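Local coordinates for 24-sterol C-methyltransferase (Haloferax volcanii, PDB 6F5Z), which binds S-adenosyl-L-homocysteine, pairs with the activator Trm112, and is probably an S-adenosylmethionine-dependent methyltransferase, at residues D21-T26 and S109-Y114; A27-A32 and D183-L188; N146-E151 and R214-L219. All blocks are in the same frame, centred on the assembly; numbering follows the deposited sequence. Where two conformers were deposited one is given.

Contact 1 of 3, residues D21-T26 and S109-Y114. With SAH (S-adenosyl-L-homocysteine), chain G.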
loop_
_atom_site.group_PDB
_atom_site.type_symbol
_atom_site.label_atom_id
_atom_site.label_comp_id
_atom_site.label_asym_id
_atom_site.label_seq_id
_atom_site.Cartn_x
_atom_site.Cartn_y
_atom_site.Cartn_z
ATOM N N ASP B 21 11.618 2.462 21.175
ATOM C CA ASP B 21 12.737 3.139 20.516
ATOM C C ASP B 21 13.342 2.345 19.363
ATOM O O ASP B 21 13.689 2.928 18.323
ATOM C CB ASP B 21 13.815 3.533 21.542
ATOM C CG ASP B 21 13.363 4.602 22.529
ATOM O OD1 ASP B 21 12.453 5.398 22.176
ATOM O OD2 ASP B 21 13.926 4.651 23.652
ATOM N N ARG B 22 13.420 1.024 19.528
ATOM C CA ARG B 22 13.975 0.162 18.472
ATOM C C ARG B 22 12.963 0.018 17.309
ATOM O O ARG B 22 13.320 0.191 16.145
ATOM C CB ARG B 22 14.297 -1.243 19.014
ATOM C CG ARG B 22 15.448 -1.243 20.026
ATOM C CD ARG B 22 15.935 -2.642 20.392
ATOM N NE ARG B 22 14.916 -3.444 21.071
ATOM C CZ ARG B 22 14.655 -3.404 22.376
ATOM N NH1 ARG B 22 13.711 -4.177 22.892
ATOM N NH2 ARG B 22 15.330 -2.585 23.172
ATOM N N HIS B 23 11.707 -0.290 17.649
ATOM C CA HIS B 23 10.695 -0.544 16.630
ATOM C C HIS B 23 10.321 0.689 15.842
ATOM O O HIS B 23 9.981 0.581 14.649
ATOM C CB HIS B 23 9.465 -1.184 17.269
ATOM C CG HIS B 23 9.816 -2.515 17.857
ATOM N ND1 HIS B 23 9.082 -3.071 18.886
ATOM C CD2 HIS B 23 10.857 -3.336 17.570
ATOM C CE1 HIS B 23 9.688 -4.216 19.184
ATOM N NE2 HIS B 23 10.750 -4.420 18.417
ATOM N N TRP B 24 10.423 1.880 16.476
ATOM C CA TRP B 24 10.116 3.127 15.766
ATOM C C TRP B 24 10.964 3.300 14.521
ATOM O O TRP B 24 10.520 3.938 13.551
ATOM C CB TRP B 24 10.389 4.323 16.703
ATOM C CG TRP B 24 10.093 5.655 16.081
ATOM C CD1 TRP B 24 10.988 6.657 15.815
ATOM C CD2 TRP B 24 8.804 6.152 15.704
ATOM N NE1 TRP B 24 10.333 7.751 15.297
ATOM C CE2 TRP B 24 8.984 7.471 15.237
ATOM C CE3 TRP B 24 7.503 5.618 15.750
ATOM C CZ2 TRP B 24 7.911 8.247 14.765
ATOM C CZ3 TRP B 24 6.443 6.379 15.277
ATOM C CH2 TRP B 24 6.652 7.668 14.775
ATOM N N HIS B 25 12.211 2.762 14.524
ATOM C CA HIS B 25 13.086 2.927 13.359
ATOM C C HIS B 25 12.418 2.516 12.059
ATOM O O HIS B 25 12.668 3.131 11.018
ATOM C CB HIS B 25 14.354 2.074 13.481
ATOM C CG HIS B 25 15.227 2.412 14.654
ATOM N ND1 HIS B 25 16.240 1.552 15.048
ATOM C CD2 HIS B 25 15.190 3.466 15.505
ATOM C CE1 HIS B 25 16.813 2.122 16.107
ATOM N NE2 HIS B 25 16.211 3.256 16.440
ATOM N N THR B 26 11.581 1.470 12.116
ATOM C CA THR B 26 10.883 1.054 10.879
ATOM C C THR B 26 9.396 1.399 10.962
ATOM O O THR B 26 8.766 1.699 9.938
ATOM C CB THR B 26 11.088 -0.426 10.585
ATOM O OG1 THR B 26 10.598 -1.202 11.679
ATOM C CG2 THR B 26 12.551 -0.744 10.303
ATOM N N SER B 109 -0.633 -3.396 13.587
ATOM C CA SER B 109 0.054 -4.275 14.514
ATOM C C SER B 109 1.538 -4.313 14.162
ATOM O O SER B 109 1.900 -4.567 13.014
ATOM C CB SER B 109 -0.580 -5.657 14.534
ATOM O OG SER B 109 0.095 -6.507 15.452
ATOM N N MET B 110 2.397 -4.089 15.156
ATOM C CA MET B 110 3.850 -4.158 14.928
ATOM C C MET B 110 4.446 -5.144 15.947
ATOM O O MET B 110 4.195 -5.029 17.166
ATOM C CB MET B 110 4.499 -2.775 15.131
ATOM C CG MET B 110 6.022 -2.778 15.230
ATOM S SD MET B 110 6.779 -3.211 13.644
ATOM C CE MET B 110 8.519 -2.835 13.955
ATOM N N GLU B 111 5.242 -6.089 15.440
ATOM C CA GLU B 111 5.983 -7.020 16.281
ATOM C C GLU B 111 5.083 -7.765 17.267
ATOM O O GLU B 111 5.554 -8.088 18.378
ATOM C CB GLU B 111 7.110 -6.235 17.014
ATOM C CG GLU B 111 8.288 -5.955 16.099
ATOM C CD GLU B 111 9.081 -7.224 15.857
ATOM O OE1 GLU B 111 8.574 -8.123 15.139
ATOM O OE2 GLU B 111 10.157 -7.375 16.480
ATOM N N ALA B 112 3.879 -8.183 16.841
ATOM C CA ALA B 112 2.964 -8.876 17.754
ATOM C C ALA B 112 2.207 -9.981 17.079
ATOM O O ALA B 112 1.812 -10.941 17.718
ATOM C CB ALA B 112 1.949 -7.887 18.335
ATOM N N PHE B 113 1.919 -9.819 15.779
ATOM C CA PHE B 113 1.004 -10.746 15.126
ATOM C C PHE B 113 1.411 -12.207 15.215
ATOM O O PHE B 113 0.536 -13.063 15.377
ATOM C CB PHE B 113 0.770 -10.343 13.663
ATOM C CG PHE B 113 -0.075 -11.312 12.877
ATOM C CD1 PHE B 113 -1.457 -11.280 12.971
ATOM C CD2 PHE B 113 0.520 -12.306 12.101
ATOM C CE1 PHE B 113 -2.232 -12.206 12.253
ATOM C CE2 PHE B 113 -0.254 -13.247 11.410
ATOM C CZ PHE B 113 -1.615 -13.178 11.483
ATOM N N TYR B 114 2.705 -12.454 15.122
ATOM C CA TYR B 114 3.214 -13.814 15.071
ATOM C C TYR B 114 3.153 -14.505 16.434
ATOM O O TYR B 114 3.493 -15.691 16.502
ATOM C CB TYR B 114 4.593 -13.835 14.450
ATOM C CG TYR B 114 5.553 -12.847 15.069
ATOM C CD1 TYR B 114 6.247 -13.159 16.233
ATOM C CD2 TYR B 114 5.831 -11.628 14.452
ATOM C CE1 TYR B 114 7.179 -12.287 16.783
ATOM C CE2 TYR B 114 6.742 -10.728 15.008
ATOM C CZ TYR B 114 7.435 -11.067 16.164
ATOM O OH TYR B 114 8.399 -10.228 16.688
HETATM N N SAH G . 3.666 -3.041 19.150
HETATM C CA SAH G . 4.655 -2.793 20.233
HETATM C CB SAH G . 4.892 -4.028 21.189
HETATM C CG SAH G . 5.500 -5.230 20.474
HETATM S SD SAH G . 5.769 -6.610 21.648
HETATM C C SAH G . 6.025 -2.327 19.672
HETATM O O SAH G . 6.066 -2.204 18.373
HETATM O OXT SAH G . 6.964 -2.085 20.394
HETATM C "C5'" SAH G . 4.286 -7.624 21.441
HETATM C "C4'" SAH G . 3.076 -7.092 22.188
HETATM O "O4'" SAH G . 1.941 -7.928 21.843
HETATM C "C3'" SAH G . 3.260 -7.201 23.706
HETATM O "O3'" SAH G . 2.942 -5.986 24.384
HETATM C "C2'" SAH G . 2.411 -8.420 24.084
HETATM O "O2'" SAH G . 1.881 -8.408 25.408
HETATM C "C1'" SAH G . 1.308 -8.387 23.026
HETATM N N9 SAH G . 0.707 -9.690 22.732
HETATM C C8 SAH G . 1.359 -10.834 22.340
HETATM N N7 SAH G . 0.563 -11.847 22.097
HETATM C C5 SAH G . -0.703 -11.335 22.339
HETATM C C6 SAH G . -1.993 -11.908 22.265
HETATM N N6 SAH G . -2.228 -13.187 21.942
HETATM N N1 SAH G . -3.052 -11.121 22.581
HETATM C C2 SAH G . -2.826 -9.857 22.966
HETATM N N3 SAH G . -1.663 -9.210 23.073
HETATM C C4 SAH G . -0.628 -10.007 22.736
#

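Contact 2 of 3, residues A27-A32 and D183-L188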
loop_
_atom_site.group_PDB
_atom_site.type_symbol
_atom_site.label_atom_id
_atom_site.label_comp_id
_atom_site.label_asym_id
_atom_site.label_seq_id
_atom_site.Cartn_x
_atom_site.Cartn_y
_atom_site.Cartn_z
ATOM N N ALA B 27 8.812 1.308 12.177
ATOM C CA ALA B 27 7.368 1.605 12.333
ATOM C C ALA B 27 7.027 3.005 11.855
ATOM O O ALA B 27 5.929 3.217 11.313
ATOM C CB ALA B 27 6.928 1.472 13.791
ATOM N N LYS B 28 7.948 3.980 12.030
ATOM C CA LYS B 28 7.610 5.332 11.596
ATOM C C LYS B 28 7.268 5.357 10.109
ATOM O O LYS B 28 6.385 6.142 9.720
ATOM C CB LYS B 28 8.768 6.286 11.896
ATOM C CG LYS B 28 10.046 6.040 11.136
ATOM C CD LYS B 28 11.159 7.012 11.603
ATOM C CE LYS B 28 12.454 6.764 10.876
ATOM N NZ LYS B 28 13.565 7.546 11.485
ATOM N N HIS B 29 7.948 4.544 9.292
ATOM C CA HIS B 29 7.732 4.547 7.843
ATOM C C HIS B 29 6.457 3.829 7.498
ATOM O O HIS B 29 5.731 4.258 6.593
ATOM C CB HIS B 29 8.896 3.877 7.108
ATOM C CG HIS B 29 10.170 4.647 7.223
ATOM N ND1 HIS B 29 10.274 5.939 6.738
ATOM C CD2 HIS B 29 11.346 4.296 7.795
ATOM C CE1 HIS B 29 11.522 6.317 6.971
ATOM N NE2 HIS B 29 12.200 5.376 7.634
ATOM N N ALA B 30 6.171 2.721 8.196
ATOM C CA ALA B 30 4.933 1.974 7.911
ATOM C C ALA B 30 3.713 2.814 8.323
ATOM O O ALA B 30 2.732 2.893 7.591
ATOM C CB ALA B 30 4.929 0.652 8.672
ATOM N N LEU B 31 3.780 3.486 9.489
ATOM C CA LEU B 31 2.665 4.304 9.955
ATOM C C LEU B 31 2.385 5.437 8.984
ATOM O O LEU B 31 1.218 5.780 8.733
ATOM C CB LEU B 31 2.966 4.897 11.340
ATOM C CG LEU B 31 2.965 3.849 12.435
ATOM C CD1 LEU B 31 3.728 4.333 13.699
ATOM C CD2 LEU B 31 1.550 3.444 12.812
ATOM N N ALA B 32 3.464 6.003 8.401
ATOM C CA ALA B 32 3.288 7.138 7.495
ATOM C C ALA B 32 2.536 6.752 6.239
ATOM O O ALA B 32 2.011 7.660 5.572
ATOM C CB ALA B 32 4.629 7.741 7.115
ATOM N N ASP B 183 6.082 -5.078 1.559
ATOM C CA ASP B 183 7.408 -4.495 1.387
ATOM C C ASP B 183 8.326 -4.807 2.548
ATOM O O ASP B 183 7.900 -5.268 3.603
ATOM C CB ASP B 183 7.216 -2.954 1.339
ATOM C CG ASP B 183 8.306 -2.126 0.661
ATOM O OD1 ASP B 183 9.199 -2.729 0.005
ATOM O OD2 ASP B 183 8.192 -0.865 0.682
ATOM N N SER B 184 9.622 -4.530 2.334
ATOM C CA SER B 184 10.648 -4.576 3.371
ATOM C C SER B 184 10.994 -3.113 3.711
ATOM O O SER B 184 11.211 -2.312 2.798
ATOM C CB SER B 184 11.904 -5.239 2.814
ATOM O OG SER B 184 11.640 -6.598 2.505
ATOM N N ILE B 185 11.008 -2.773 4.989
ATOM C CA ILE B 185 11.361 -1.431 5.443
ATOM C C ILE B 185 12.675 -1.551 6.206
ATOM O O ILE B 185 12.736 -2.211 7.258
ATOM C CB ILE B 185 10.242 -0.868 6.351
ATOM C CG1 ILE B 185 8.913 -0.790 5.516
ATOM C CG2 ILE B 185 10.632 0.549 6.837
ATOM C CD1 ILE B 185 7.730 -0.281 6.345
ATOM N N ALA B 186 13.729 -0.936 5.642
ATOM C CA ALA B 186 15.038 -1.037 6.268
ATOM C C ALA B 186 15.100 -0.241 7.564
ATOM O O ALA B 186 14.440 0.820 7.698
ATOM C CB ALA B 186 16.102 -0.519 5.323
ATOM N N ASP B 187 15.950 -0.725 8.513
ATOM C CA ASP B 187 16.248 0.006 9.735
ATOM C C ASP B 187 17.594 0.657 9.432
ATOM O O ASP B 187 18.638 -0.016 9.413
ATOM C CB ASP B 187 16.324 -0.913 10.959
ATOM C CG ASP B 187 16.689 -0.163 12.225
ATOM O OD1 ASP B 187 17.235 0.960 12.113
ATOM O OD2 ASP B 187 16.390 -0.670 13.321
ATOM N N LEU B 188 17.556 1.968 9.193
ATOM C CA LEU B 188 18.771 2.736 8.850
ATOM C C LEU B 188 19.349 3.416 10.075
ATOM O O LEU B 188 20.430 4.009 9.985
ATOM C CB LEU B 188 18.423 3.818 7.822
ATOM C CG LEU B 188 17.902 3.350 6.454
ATOM C CD1 LEU B 188 17.735 4.536 5.503
ATOM C CD2 LEU B 188 18.779 2.280 5.829
#

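Contact 3 of 3, residues N146-E151 and R214-L219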
loop_
_atom_site.group_PDB
_atom_site.type_symbol
_atom_site.label_atom_id
_atom_site.label_comp_id
_atom_site.label_asym_id
_atom_site.label_seq_id
_atom_site.Cartn_x
_atom_site.Cartn_y
_atom_site.Cartn_z
ATOM N N ASN B 146 13.885 -13.554 7.048
ATOM C CA ASN B 146 14.835 -12.909 7.979
ATOM C C ASN B 146 15.498 -14.045 8.769
ATOM O O ASN B 146 15.064 -14.416 9.851
ATOM C CB ASN B 146 14.135 -11.887 8.870
ATOM C CG ASN B 146 15.066 -11.227 9.857
ATOM O OD1 ASN B 146 16.302 -11.353 9.767
ATOM N ND2 ASN B 146 14.488 -10.564 10.852
ATOM N N VAL B 147 16.555 -14.623 8.171
ATOM C CA VAL B 147 17.176 -15.829 8.714
ATOM C C VAL B 147 17.659 -15.631 10.168
ATOM O O VAL B 147 17.538 -16.553 10.981
ATOM C CB VAL B 147 18.262 -16.399 7.762
ATOM C CG1 VAL B 147 19.304 -15.349 7.397
ATOM C CG2 VAL B 147 18.916 -17.668 8.319
ATOM N N HIS B 148 18.127 -14.413 10.493
ATOM C CA HIS B 148 18.611 -14.028 11.815
ATOM C C HIS B 148 17.520 -14.095 12.895
ATOM O O HIS B 148 17.820 -14.142 14.092
ATOM C CB HIS B 148 19.167 -12.599 11.741
ATOM C CG HIS B 148 19.802 -12.263 10.431
ATOM N ND1 HIS B 148 19.048 -11.815 9.363
ATOM C CD2 HIS B 148 21.097 -12.359 10.042
ATOM C CE1 HIS B 148 19.912 -11.618 8.379
ATOM N NE2 HIS B 148 21.156 -11.910 8.743
ATOM N N SER B 149 16.227 -14.076 12.481
ATOM C CA SER B 149 15.135 -14.105 13.453
ATOM C C SER B 149 14.743 -15.494 13.843
ATOM O O SER B 149 13.988 -15.652 14.794
ATOM C CB SER B 149 13.900 -13.379 12.914
ATOM O OG SER B 149 13.249 -14.067 11.854
ATOM N N HIS B 150 15.173 -16.502 13.073
ATOM C CA HIS B 150 14.712 -17.873 13.328
ATOM C C HIS B 150 15.000 -18.318 14.773
ATOM O O HIS B 150 14.118 -18.866 15.451
ATOM C CB HIS B 150 15.353 -18.847 12.340
ATOM C CG HIS B 150 14.977 -18.629 10.910
ATOM N ND1 HIS B 150 15.461 -19.445 9.924
ATOM C CD2 HIS B 150 14.179 -17.688 10.346
ATOM C CE1 HIS B 150 14.963 -18.982 8.785
ATOM N NE2 HIS B 150 14.176 -17.933 8.998
ATOM N N GLU B 151 16.200 -17.977 15.277
ATOM C CA GLU B 151 16.609 -18.344 16.635
ATOM C C GLU B 151 15.788 -17.675 17.735
ATOM O O GLU B 151 15.912 -18.078 18.882
ATOM C CB GLU B 151 18.116 -18.102 16.851
ATOM C CG GLU B 151 18.506 -16.632 16.915
ATOM C CD GLU B 151 19.940 -16.350 16.512
ATOM O OE1 GLU B 151 20.184 -16.104 15.307
ATOM O OE2 GLU B 151 20.819 -16.373 17.403
ATOM N N ARG B 214 19.699 -3.484 7.100
ATOM C CA ARG B 214 19.656 -2.639 5.902
ATOM C C ARG B 214 18.999 -3.366 4.748
ATOM O O ARG B 214 18.419 -2.681 3.897
ATOM C CB ARG B 214 21.080 -2.163 5.499
ATOM C CG ARG B 214 21.877 -1.465 6.619
ATOM C CD ARG B 214 21.227 -0.212 7.202
ATOM N NE ARG B 214 22.222 0.600 7.892
ATOM C CZ ARG B 214 22.312 0.768 9.214
ATOM N NH1 ARG B 214 21.405 0.223 10.032
ATOM N NH2 ARG B 214 23.317 1.472 9.732
ATOM N N THR B 215 19.054 -4.718 4.702
ATOM C CA THR B 215 18.521 -5.475 3.568
ATOM C C THR B 215 17.145 -6.041 3.860
ATOM O O THR B 215 16.216 -5.762 3.103
ATOM C CB THR B 215 19.522 -6.560 3.135
ATOM O OG1 THR B 215 20.777 -5.949 2.819
ATOM C CG2 THR B 215 19.050 -7.359 1.934
ATOM N N PHE B 216 17.019 -6.889 4.885
ATOM C CA PHE B 216 15.729 -7.530 5.207
ATOM C C PHE B 216 14.795 -6.544 5.913
ATOM O O PHE B 216 13.663 -6.322 5.489
ATOM C CB PHE B 216 15.933 -8.756 6.116
ATOM C CG PHE B 216 16.739 -9.894 5.519
ATOM C CD1 PHE B 216 16.780 -10.090 4.149
ATOM C CD2 PHE B 216 17.484 -10.748 6.332
ATOM C CE1 PHE B 216 17.487 -11.164 3.587
ATOM C CE2 PHE B 216 18.161 -11.851 5.779
ATOM C CZ PHE B 216 18.159 -12.048 4.407
ATOM N N GLY B 217 15.260 -5.965 7.005
ATOM C CA GLY B 217 14.425 -5.029 7.761
ATOM C C GLY B 217 13.110 -5.643 8.241
ATOM O O GLY B 217 13.022 -6.848 8.523
ATOM N N THR B 218 12.091 -4.793 8.357
ATOM C CA THR B 218 10.762 -5.170 8.825
ATOM C C THR B 218 9.881 -5.509 7.633
ATOM O O THR B 218 9.822 -4.746 6.670
ATOM C CB THR B 218 10.142 -3.968 9.574
ATOM O OG1 THR B 218 10.935 -3.722 10.753
ATOM C CG2 THR B 218 8.717 -4.211 10.038
ATOM N N LEU B 219 9.166 -6.642 7.721
ATOM C CA LEU B 219 8.225 -6.974 6.653
ATOM C C LEU B 219 6.898 -6.261 6.946
ATOM O O LEU B 219 6.375 -6.343 8.060
ATOM C CB LEU B 219 7.988 -8.506 6.666
ATOM C CG LEU B 219 6.758 -9.005 5.850
ATOM C CD1 LEU B 219 6.950 -8.748 4.375
ATOM C CD2 LEU B 219 6.603 -10.525 6.017
#

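Contact 1 of 3, residues D21-T26 and S109-Y114
E111 lays its CG methylene over one face of the H23 imidazole, a CH-pi contact with CG 3.8 Å from the centroid of the H23 ring. Beyond CG the chain turns, and the carboxylate stands almost upright to the ring, the two planes 86° apart, with OE2 of E111 3.6 Å from NE2 of H23, near but not bonded. M110 reaches the same helix with its methyl: a bend at chi2 (69°) brings CE to 3.5 Å from OG1 of T26 and 3.8 Å from CB of H23, a flexible apolar tip that touches both.

Histidine suits its place because its other nitrogen works at the ring edge, where ND1 of H23 donates to OXT of SAH (2.8 Å, 169°). The ligand's amino N in turn donates to the backbone O of M110 at 2.9 Å. This is the cofactor site of a Rossmann-like methyltransferase, at the C-terminal end of strand 104-110, where the chain leaves the sheet; D69, Y51, G46 and F94 complete the bonds to SAH.

Further out, OH of Y114 donates to OE1 of E111 at 2.6 Å, from above the carboxylate plane, while the backbone N of N141 also bonds OE1, so the glutamate packed on the imidazole is itself positioned. OG1 of T26 is hydrogen-bonded to T218, and Y51 packs on both H23 and M110.

Contact 2 of 3, residues A27-A32 and D183-L188
I185 meets helix 16-33 with its two branches, CD1 going to A30 and CG2 to H29. Its CG1 lies opposite the carbonyl carbon (chi1 -61°) and the chain then runs extended (chi2 178°), which carries CD1 forward until it sits 3.8 Å from CB of A30 and 3.9 Å from the backbone N of A30. This is the buried half of the contact. Alanine suits the helix here because a single methyl lets the strand's long aliphatic chain come down nearly onto the helix backbone, and isoleucine, branched at CB, suits a strand and offers two separate apolar tips.

The other half lies at the same spacing but on the solvent side, for H29 is exposed. CG2 of I185 lies 3.8 Å from CB of H29 and 3.9 Å from CD2 of H29, touching the root of the side chain and, obliquely, the imidazole. Within the helix, CG of K28 lies over the centre of one face of the H29 ring.

Were I185 cut back to an alanine here, everything past CB would go, which would probably leave the A30 methyl without its partner on the strand side and open a gap between helix and strand.

The contact is plain packing of helix 16-33 on strand 178-185, outermost of the methyltransferase sheet within this chain. A30 also touches W108 of strand 104-110, L31 faces helix 51-60, a salt bridge from D183 to R33 joins strand to helix, and backbone bonds from I185 to T218 join this strand to strand 218-224.

Contact 3 of 3, residues N146-E151 and R214-L219
Two first torsions bring N146 and F216 together: CG of N146 extends away from its backbone N (chi1 179°), and CG of F216 sits opposite its own carbonyl carbon (chi1 -63°), turning the phenyl ring toward the loop. OD1 of N146 then lies 3.7 Å from CD2 of F216, the amide tilted against the ring. V147 adds an apolar touch, one of its two methyls, CG1, lying 4.0 Å from CE2 of F216.

H148, described in one of its two conformers, comes rim to rim with F216, neither ring over the other's face; the closeness of their edges is doubtful. In that conformer ND1 of H148 donates to OD1 of N146 over 2.8 Å (165°), nearly along the C=O axis and in the plane of the imidazole, a bond that can be vouched for only in this copy of the ring.

Asparagine suits its position because its amide oxygen, amide nitrogen and backbone O all have partners. Its backbone O accepts OG of S149 at 2.7 Å, in the carbonyl plane, and also N of S149 at 2.9 Å, while ND2 is bonded to O of N141. The loop that follows strand 134-140 is shaped by these bonds where it meets the end of helix 206-216. There G217, at positive phi, a conformation glycine reaches easily, turns the chain into strand 218-224, and Y143 and E211 also pack on F216.

The chemistry is therefore divided: hydrogen bonds shape the loop internally, while its hold on F216 rests on van der Waals packing, the amide oxygen lying obliquely to the ring and accepting its hydrogen bond from H148.

From the N terminus, helix 16-33 opens contacts 1 and 2 in succession. Contact 1 closes first, at 109-114, bringing the helix to the end of a central strand after a long excursion through the Rossmann-like core. Contact 2 opens before that closure and ends far later, at 183-188, so the two cross. Contact 3 opens at 146-151, inside the span of contact 2, and closes beyond it at 214-219; it therefore crosses contact 2 but follows contact 1 in series. Nothing nests. H25 bonds D187, T26 bonds T218 and D187 O bonds R214, tying helix 16-33 to the turn after strand 178-185, to strand 218-224 and, through that turn, to helix 206-216.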